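Local coordinates for protein HAD family phosphatase (Pseudomonas syringae pv. tomato, PDB 2ODA) that belongs to a Pseudomonas-specific subfamily of the haloacid dehalogenase superfamily, and probably has a biochemical function distinct from that of its relatives, at residues 91-96 / 115-120. Residues are numbered along the deposited sequence; the frame is centred on the assembly and turned at random.
Sequences DACWMA and PRLLQS
Cys-93 and Ser-120 meet where helices 91-96 and 115-120 pack, the axes of these two segments approaching to 9.6 Å at an angle of 62°. Their CA atoms, 6.8 Å apart, are the nearest pair across the segments, and both CB atoms point across the interface.

Apolar packing pairs the cysteine with a leucine. The thiol of Cys-93 lies beside its own backbone N and anti to the carbonyl carbon (chi1 -68°), which puts SG 4.4 Å from CD1 of Leu-117. One methyl branch of that leucine thus makes the approach, although its CB does not point straight at the opposite helix. Leu-110 of the central strand 109-112 touches both Cys-93 and Leu-117, and Leu-10 of strand 9-12 also meets Cys-93, so the sheet backs this seam.

The polar element is the hydroxyl of Ser-120, which its first torsion (chi1 170°) directs across to the thiol. OG lies 3.5 Å from SG of Cys-93 and, on the flank, 4.2 Å from CB of Ala-92. It is hydrogen-bonded to the backbone O of Gln-89, just ahead of helix 91-99.

The two helices flank strand 109-112 in the chain and pack against the parallel sheet of the Rossmann-like HAD core. With short side chains facing each other, they join through a small buried contact, in which one serine hydroxyl ties helix 115-123 to the backbone leading into its partner.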
loop_
_atom_site.group_PDB
_atom_site.type_symbol
_atom_site.label_atom_id
_atom_site.label_comp_id
_atom_site.label_asym_id
_atom_site.label_seq_id
_atom_site.Cartn_x
_atom_site.Cartn_y
_atom_site.Cartn_z
ATOM N N ASP B 91 5.696 -0.987 5.826
ATOM C CA ASP B 91 4.977 -0.334 6.938
ATOM C C ASP B 91 5.250 1.170 7.107
ATOM O O ASP B 91 4.321 1.951 7.246
ATOM C CB ASP B 91 5.297 -1.020 8.262
ATOM C CG ASP B 91 4.928 -2.484 8.270
ATOM O OD1 ASP B 91 5.183 -3.182 7.266
ATOM O OD2 ASP B 91 4.380 -2.923 9.297
ATOM N N ALA B 92 6.523 1.565 7.125
ATOM C CA ALA B 92 6.859 2.969 7.300
ATOM C C ALA B 92 6.146 3.860 6.259
ATOM O O ALA B 92 5.675 4.949 6.581
ATOM C CB ALA B 92 8.345 3.161 7.227
ATOM N N CYS B 93 6.073 3.395 5.015
ATOM C CA CYS B 93 5.448 4.183 3.943
ATOM C C CYS B 93 3.919 4.157 4.006
ATOM O O CYS B 93 3.257 5.201 3.873
ATOM C CB CYS B 93 5.937 3.695 2.589
ATOM S SG CYS B 93 7.710 4.060 2.340
ATOM N N TRP B 94 3.355 2.973 4.234
ATOM C CA TRP B 94 1.909 2.893 4.399
ATOM C C TRP B 94 1.429 3.702 5.581
ATOM O O TRP B 94 0.418 4.415 5.491
ATOM C CB TRP B 94 1.469 1.446 4.545
ATOM C CG TRP B 94 1.587 0.668 3.272
ATOM C CD1 TRP B 94 1.587 1.155 1.985
ATOM C CD2 TRP B 94 1.663 -0.754 3.165
ATOM N NE1 TRP B 94 1.686 0.100 1.084
ATOM C CE2 TRP B 94 1.735 -1.076 1.790
ATOM C CE3 TRP B 94 1.705 -1.790 4.102
ATOM C CZ2 TRP B 94 1.816 -2.408 1.329
ATOM C CZ3 TRP B 94 1.784 -3.118 3.642
ATOM C CH2 TRP B 94 1.864 -3.406 2.274
HETATM N N MSE B 95 2.162 3.626 6.692
HETATM C CA MSE B 95 1.769 4.400 7.857
HETATM C C MSE B 95 1.824 5.905 7.645
HETATM O O MSE B 95 0.969 6.623 8.136
HETATM C CB MSE B 95 2.528 3.956 9.094
HETATM C CG MSE B 95 1.867 2.755 9.684
HETATM SE SE MSE B 95 2.975 1.993 11.066
HETATM C CE MSE B 95 2.938 3.472 12.290
ATOM N N ALA B 96 2.805 6.366 6.875
ATOM C CA ALA B 96 2.911 7.760 6.499
ATOM C C ALA B 96 1.735 8.177 5.633
ATOM O O ALA B 96 1.158 9.254 5.836
ATOM C CB ALA B 96 4.205 7.993 5.748
ATOM N N PRO B 115 19.071 3.569 0.517
ATOM C CA PRO B 115 18.612 2.367 -0.196
ATOM C C PRO B 115 17.584 1.561 0.569
ATOM O O PRO B 115 16.726 0.924 -0.056
ATOM C CB PRO B 115 19.893 1.542 -0.363
ATOM C CG PRO B 115 20.975 2.515 -0.285
ATOM C CD PRO B 115 20.535 3.551 0.709
ATOM N N ARG B 116 17.672 1.591 1.892
ATOM C CA ARG B 116 16.749 0.835 2.754
ATOM C C ARG B 116 15.355 1.443 2.807
ATOM O O ARG B 116 14.341 0.727 2.737
ATOM C CB ARG B 116 17.319 0.679 4.159
ATOM C CG ARG B 116 18.498 -0.320 4.220
ATOM C CD ARG B 116 19.121 -0.372 5.624
ATOM N NE ARG B 116 18.119 -0.736 6.641
ATOM C CZ ARG B 116 17.705 0.108 7.576
ATOM N NH1 ARG B 116 18.222 1.321 7.610
ATOM N NH2 ARG B 116 16.783 -0.245 8.470
ATOM N N LEU B 117 15.297 2.763 2.923
ATOM C CA LEU B 117 14.018 3.442 2.846
ATOM C C LEU B 117 13.426 3.394 1.440
ATOM O O LEU B 117 12.221 3.166 1.283
ATOM C CB LEU B 117 14.135 4.868 3.392
ATOM C CG LEU B 117 12.899 5.766 3.204
ATOM C CD1 LEU B 117 11.623 5.192 3.895
ATOM C CD2 LEU B 117 13.230 7.176 3.723
ATOM N N LEU B 118 14.242 3.624 0.411
ATOM C CA LEU B 118 13.778 3.428 -0.963
ATOM C C LEU B 118 13.210 2.036 -1.195
ATOM O O LEU B 118 12.178 1.881 -1.853
ATOM C CB LEU B 118 14.887 3.731 -1.978
ATOM C CG LEU B 118 15.248 5.225 -1.991
ATOM C CD1 LEU B 118 16.621 5.406 -2.633
ATOM C CD2 LEU B 118 14.146 6.029 -2.712
ATOM N N GLN B 119 13.884 1.019 -0.676
ATOM C CA GLN B 119 13.368 -0.355 -0.738
ATOM C C GLN B 119 11.999 -0.496 -0.056
ATOM O O GLN B 119 11.118 -1.206 -0.556
ATOM C CB GLN B 119 14.380 -1.337 -0.135
ATOM C CG GLN B 119 14.018 -2.838 -0.398
ATOM C CD GLN B 119 14.043 -3.186 -1.877
ATOM O OE1 GLN B 119 15.092 -3.177 -2.501
ATOM N NE2 GLN B 119 12.887 -3.476 -2.446
ATOM N N SER B 120 11.831 0.153 1.097
ATOM C CA SER B 120 10.514 0.187 1.756
ATOM C C SER B 120 9.464 0.776 0.792
ATOM O O SER B 120 8.368 0.243 0.667
ATOM C CB SER B 120 10.587 0.990 3.070
ATOM O OG SER B 120 9.291 1.220 3.609
#